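Local coordinates for protein putative fimbrium anchoring subunit Fim4B (Bacteroides ovatus, PDB 5CAG) that is a putative anchoring subunit of a fimbrium, a member of the FimB/Mfa2 family expected to sit in the outer membrane as a lipoprotein, at residues 157-162 and 235-240; 243-248 and 283-288. All coordinates share one frame; numbering follows the deposited sequence.

Interaction 1: residues 157-162 and 235-240; sequences EYVATV and LKFIKT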
loop_
_atom_site.group_PDB
_atom_site.type_symbol
_atom_site.label_atom_id
_atom_site.label_comp_id
_atom_site.label_asym_id
_atom_site.label_seq_id
_atom_site.Cartn_x
_atom_site.Cartn_y
_atom_site.Cartn_z
ATOM N N GLU A 157 -28.342 -12.665 13.853
ATOM C CA GLU A 157 -29.224 -11.984 14.812
ATOM C C GLU A 157 -28.573 -11.916 16.193
ATOM O O GLU A 157 -28.889 -11.030 16.983
ATOM C CB GLU A 157 -30.606 -12.668 14.905
ATOM C CG GLU A 157 -30.624 -14.104 15.419
ATOM C CD GLU A 157 -30.951 -15.157 14.379
ATOM O OE1 GLU A 157 -30.443 -15.058 13.234
ATOM O OE2 GLU A 157 -31.711 -16.093 14.721
ATOM N N TYR A 158 -27.658 -12.864 16.463
ATOM C CA TYR A 158 -26.913 -12.992 17.703
ATOM C C TYR A 158 -25.621 -12.154 17.681
ATOM O O TYR A 158 -24.965 -12.042 18.714
ATOM C CB TYR A 158 -26.589 -14.472 17.959
ATOM C CG TYR A 158 -27.797 -15.379 17.924
ATOM C CD1 TYR A 158 -28.959 -15.054 18.618
ATOM C CD2 TYR A 158 -27.770 -16.581 17.224
ATOM C CE1 TYR A 158 -30.078 -15.887 18.588
ATOM C CE2 TYR A 158 -28.877 -17.433 17.204
ATOM C CZ TYR A 158 -30.031 -17.080 17.886
ATOM O OH TYR A 158 -31.134 -17.903 17.860
ATOM N N VAL A 159 -25.271 -11.553 16.537
ATOM C CA VAL A 159 -24.045 -10.778 16.432
ATOM C C VAL A 159 -24.312 -9.305 16.714
ATOM O O VAL A 159 -25.281 -8.735 16.206
ATOM C CB VAL A 159 -23.334 -10.952 15.064
ATOM C CG1 VAL A 159 -22.109 -10.056 14.981
ATOM C CG2 VAL A 159 -22.933 -12.402 14.817
ATOM N N ALA A 160 -23.437 -8.699 17.519
ATOM C CA ALA A 160 -23.446 -7.277 17.823
ATOM C C ALA A 160 -22.660 -6.564 16.758
ATOM O O ALA A 160 -23.173 -5.623 16.146
ATOM C CB ALA A 160 -22.834 -7.018 19.192
ATOM N N THR A 161 -21.400 -7.013 16.534
ATOM C CA THR A 161 -20.508 -6.465 15.517
ATOM C C THR A 161 -19.524 -7.516 15.056
ATOM O O THR A 161 -19.240 -8.450 15.810
ATOM C CB THR A 161 -19.815 -5.190 15.997
ATOM O OG1 THR A 161 -19.179 -4.579 14.870
ATOM C CG2 THR A 161 -18.846 -5.419 17.157
ATOM N N VAL A 162 -19.039 -7.379 13.795
ATOM C CA VAL A 162 -18.047 -8.279 13.176
ATOM C C VAL A 162 -16.779 -7.497 12.814
ATOM O O VAL A 162 -16.870 -6.416 12.198
ATOM C CB VAL A 162 -18.574 -9.022 11.939
ATOM C CG1 VAL A 162 -17.696 -10.214 11.622
ATOM C CG2 VAL A 162 -20.006 -9.466 12.130
ATOM N N LEU A 235 -12.910 -13.797 10.648
ATOM C CA LEU A 235 -14.108 -13.046 10.980
ATOM C C LEU A 235 -14.347 -13.191 12.475
ATOM O O LEU A 235 -14.572 -14.311 12.968
ATOM C CB LEU A 235 -15.307 -13.534 10.151
ATOM C CG LEU A 235 -15.232 -13.337 8.631
ATOM C CD1 LEU A 235 -16.444 -13.967 7.954
ATOM C CD2 LEU A 235 -15.106 -11.842 8.252
ATOM N N LYS A 236 -14.196 -12.073 13.214
ATOM C CA LYS A 236 -14.357 -12.066 14.668
ATOM C C LYS A 236 -15.774 -11.617 14.983
ATOM O O LYS A 236 -16.086 -10.442 14.808
ATOM C CB LYS A 236 -13.294 -11.166 15.317
ATOM C CG LYS A 236 -13.072 -11.379 16.798
ATOM C CD LYS A 236 -11.628 -11.059 17.176
ATOM C CE LYS A 236 -11.530 -10.243 18.431
ATOM N NZ LYS A 236 -11.441 -11.059 19.691
ATOM N N PHE A 237 -16.666 -12.561 15.332
ATOM C CA PHE A 237 -18.040 -12.189 15.630
ATOM C C PHE A 237 -18.161 -11.872 17.086
ATOM O O PHE A 237 -17.917 -12.751 17.914
ATOM C CB PHE A 237 -19.041 -13.289 15.248
ATOM C CG PHE A 237 -19.039 -13.678 13.791
ATOM C CD1 PHE A 237 -19.823 -12.993 12.871
ATOM C CD2 PHE A 237 -18.276 -14.754 13.344
ATOM C CE1 PHE A 237 -19.806 -13.341 11.518
ATOM C CE2 PHE A 237 -18.256 -15.101 11.994
ATOM C CZ PHE A 237 -19.018 -14.391 11.087
ATOM N N ILE A 238 -18.511 -10.614 17.415
ATOM C CA ILE A 238 -18.788 -10.210 18.790
ATOM C C ILE A 238 -20.282 -10.433 19.000
ATOM O O ILE A 238 -21.089 -9.803 18.315
ATOM C CB ILE A 238 -18.357 -8.754 19.068
ATOM C CG1 ILE A 238 -16.862 -8.506 18.731
ATOM C CG2 ILE A 238 -18.723 -8.352 20.491
ATOM C CD1 ILE A 238 -15.851 -9.338 19.542
ATOM N N LYS A 239 -20.648 -11.372 19.872
ATOM C CA LYS A 239 -22.051 -11.721 20.128
ATOM C C LYS A 239 -22.791 -10.625 20.962
ATOM O O LYS A 239 -22.157 -9.683 21.440
ATOM C CB LYS A 239 -22.170 -13.105 20.815
ATOM C CG LYS A 239 -21.741 -14.307 19.961
ATOM C CD LYS A 239 -22.064 -15.594 20.718
ATOM C CE LYS A 239 -21.372 -16.845 20.253
ATOM N NZ LYS A 239 -21.416 -17.864 21.339
ATOM N N THR A 240 -24.128 -10.766 21.139
ATOM C CA THR A 240 -24.926 -9.776 21.860
ATOM C C THR A 240 -24.594 -9.779 23.341
ATOM O O THR A 240 -24.901 -8.800 24.027
ATOM C CB THR A 240 -26.435 -9.926 21.625
ATOM O OG1 THR A 240 -26.921 -11.154 22.173
ATOM C CG2 THR A 240 -26.829 -9.764 20.171
#
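Val162 sets both of its methyl groups against CD1 and CE1 of Phe237, meeting the ring obliquely, with Val162 CG2 coming to 3.6 Å from Phe237 CD1. The two side chains run side by side from adjacent strands. Val159 meets the phenylalanine obliquely, its CG2 lying 3.7 Å from Phe237 CD1; with CG1 anti to the backbone N (chi1 177°), the other methyl is turned to the ring and CG1 rests near the carbonyl oxygen of Ile238. That oxygen marks a classic beta bulge in the antiparallel pairing of strands 159-167 and 232-239: Ala160 and Thr161 both face Ile238, and the register slips by one residue. Ala160 N gives the shorter bond to Ile238 O, 2.7 Å, whereas Thr161 N adds a weak one to the same acceptor. Ile238 N answers with a bond of 2.8 Å to Thr161 O. On the sheet face away from Phe237, Thr161 CG2 packs 3.9 Å from Ile238 CB. Val191 of strand 187-193 touches Val162 on the phenylalanine side, and Val285 touches Val159.

Interaction 2: residues 243-248 and 283-288; sequences TVQEAT and IEVDKP
Gln245 reaches across with its carboxamide and binds the backbone of 283-288 at two points. Its NE2 donates to Glu284 O at 2.8 Å, the acceptor lying close to the amide plane although the donor is tilted 24° from the plane of the glutamate carbonyl. Gln245 OE1 accepts from Asp286 N at 3.1 Å, in the carbonyl plane and on a lone pair. The amide thus uses its N-H toward Glu284 and its oxygen toward Asp286, which fixes its rotation and imitates the pairing of a strand edge where Gln245 CA and Val285 CA are 7.1 Å apart. The reach comes from an extended chain, with CG anti to the backbone N (chi1 -154°) and chi2 -179°. Two residues along, Ala247 CB packs on Ile283 CG1 at 3.9 Å, giving the contact a small apolar end. In the next shell, backbone bonds from Gln245 to Phe237 and from Ala247 to Leu235 hold the first segment, while the backbones of Ile283 and Val285 are hydrogen-bonded to that of Lys154. The contact therefore bridges strand 244-250, paired with 232-239, and the short strand 283-284, which runs parallel to 134-154, together with the loop that follows it.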
loop_
_atom_site.group_PDB
_atom_site.type_symbol
_atom_site.label_atom_id
_atom_site.label_comp_id
_atom_site.label_asym_id
_atom_site.label_seq_id
_atom_site.Cartn_x
_atom_site.Cartn_y
_atom_site.Cartn_z
ATOM N N THR A 243 -19.573 -11.992 23.783
ATOM C CA THR A 243 -18.824 -13.239 23.664
ATOM C C THR A 243 -18.205 -13.233 22.307
ATOM O O THR A 243 -18.666 -12.489 21.439
ATOM C CB THR A 243 -19.800 -14.356 23.888
ATOM O OG1 THR A 243 -20.185 -14.199 25.238
ATOM C CG2 THR A 243 -19.218 -15.742 23.673
ATOM N N VAL A 244 -17.147 -13.992 22.097
ATOM C CA VAL A 244 -16.623 -13.941 20.746
ATOM C C VAL A 244 -16.538 -15.364 20.182
ATOM O O VAL A 244 -16.263 -16.339 20.899
ATOM C CB VAL A 244 -15.320 -13.106 20.580
ATOM C CG1 VAL A 244 -14.321 -13.357 21.691
ATOM C CG2 VAL A 244 -14.679 -13.322 19.226
ATOM N N GLN A 245 -16.894 -15.456 18.897
ATOM C CA GLN A 245 -16.868 -16.638 18.040
ATOM C C GLN A 245 -16.135 -16.236 16.771
ATOM O O GLN A 245 -16.481 -15.225 16.149
ATOM C CB GLN A 245 -18.286 -17.133 17.749
ATOM C CG GLN A 245 -18.350 -18.607 17.446
ATOM C CD GLN A 245 -19.754 -19.037 17.143
ATOM O OE1 GLN A 245 -20.624 -19.132 18.026
ATOM N NE2 GLN A 245 -19.988 -19.334 15.880
ATOM N N GLU A 246 -15.065 -16.958 16.443
ATOM C CA GLU A 246 -14.259 -16.643 15.273
ATOM C C GLU A 246 -14.436 -17.665 14.153
ATOM O O GLU A 246 -14.723 -18.845 14.394
ATOM C CB GLU A 246 -12.786 -16.569 15.666
ATOM C CG GLU A 246 -12.186 -15.190 15.538
ATOM C CD GLU A 246 -10.854 -15.041 16.245
ATOM O OE1 GLU A 246 -9.883 -15.706 15.815
ATOM O OE2 GLU A 246 -10.781 -14.278 17.236
ATOM N N ALA A 247 -14.255 -17.199 12.923
ATOM C CA ALA A 247 -14.283 -18.050 11.744
ATOM C C ALA A 247 -13.037 -17.732 10.926
ATOM O O ALA A 247 -12.796 -16.587 10.532
ATOM C CB ALA A 247 -15.569 -17.866 10.941
ATOM N N THR A 248 -12.194 -18.740 10.778
ATOM C CA THR A 248 -10.933 -18.653 10.060
ATOM C C THR A 248 -11.160 -19.306 8.675
ATOM O O THR A 248 -11.603 -20.451 8.629
ATOM C CB THR A 248 -9.840 -19.336 10.911
ATOM O OG1 THR A 248 -10.084 -19.119 12.312
ATOM C CG2 THR A 248 -8.463 -18.863 10.563
ATOM N N ILE A 283 -20.661 -21.138 8.011
ATOM C CA ILE A 283 -20.495 -20.316 9.220
ATOM C C ILE A 283 -21.823 -20.252 9.972
ATOM O O ILE A 283 -22.834 -19.820 9.414
ATOM C CB ILE A 283 -19.925 -18.890 8.943
ATOM C CG1 ILE A 283 -18.460 -18.957 8.521
ATOM C CG2 ILE A 283 -20.053 -17.990 10.162
ATOM C CD1 ILE A 283 -18.031 -17.841 7.644
ATOM N N GLU A 284 -21.813 -20.655 11.239
ATOM C CA GLU A 284 -23.001 -20.537 12.066
ATOM C C GLU A 284 -22.640 -19.937 13.404
ATOM O O GLU A 284 -21.791 -20.482 14.104
ATOM C CB GLU A 284 -23.701 -21.889 12.260
ATOM C CG GLU A 284 -24.880 -21.825 13.229
ATOM C CD GLU A 284 -25.859 -22.985 13.243
ATOM O OE1 GLU A 284 -25.659 -23.970 12.491
ATOM O OE2 GLU A 284 -26.864 -22.879 13.983
ATOM N N VAL A 285 -23.303 -18.836 13.768
ATOM C CA VAL A 285 -23.128 -18.206 15.077
ATOM C C VAL A 285 -24.120 -18.884 16.036
ATOM O O VAL A 285 -25.332 -18.909 15.776
ATOM C CB VAL A 285 -23.268 -16.665 15.059
ATOM C CG1 VAL A 285 -23.137 -16.091 16.463
ATOM C CG2 VAL A 285 -22.235 -16.041 14.134
ATOM N N ASP A 286 -23.594 -19.478 17.113
ATOM C CA ASP A 286 -24.417 -20.182 18.088
ATOM C C ASP A 286 -25.038 -19.191 19.051
ATOM O O ASP A 286 -24.347 -18.284 19.522
ATOM C CB ASP A 286 -23.589 -21.240 18.827
ATOM C CG ASP A 286 -22.929 -22.244 17.898
ATOM O OD1 ASP A 286 -23.665 -22.967 17.176
ATOM O OD2 ASP A 286 -21.681 -22.300 17.880
ATOM N N LYS A 287 -26.353 -19.346 19.309
ATOM C CA LYS A 287 -27.139 -18.520 20.224
ATOM C C LYS A 287 -26.381 -18.356 21.538
ATOM O O LYS A 287 -25.863 -19.345 22.059
ATOM C CB LYS A 287 -28.539 -19.135 20.472
ATOM C CG LYS A 287 -29.499 -18.272 21.317
ATOM C CD LYS A 287 -30.912 -18.882 21.442
ATOM C CE LYS A 287 -32.032 -17.859 21.346
ATOM N NZ LYS A 287 -33.376 -18.500 21.265
ATOM N N PRO A 288 -26.245 -17.116 22.059
ATOM C CA PRO A 288 -25.508 -16.940 23.314
ATOM C C PRO A 288 -26.129 -17.751 24.440
ATOM O O PRO A 288 -27.357 -17.918 24.491
ATOM C CB PRO A 288 -25.600 -15.434 23.580
ATOM C CG PRO A 288 -26.677 -14.942 22.735
ATOM C CD PRO A 288 -26.746 -15.826 21.549
#

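Followed from the N terminus, the chain passes through 157-162 and then 72 residues, including strands 187-193 and 197-205, before interaction 1 closes that excursion at 235-240. A short turn leads straight into 243-248, where interaction 2 opens; it closes 34 residues later at 283-288, beyond the helix 255-258. The two contacts are therefore in series, neither nested nor crossed, yet their centres lie only 7 Å apart. Strands 232-239 and 244-250 join them, pairing as antiparallel neighbours. Together they tie strand 159-167, this hairpin and the C-terminal segment beside strand 134-154 at one end of the elongated molecule, the centres of the contacts lying 29 and 31 Å from its centre.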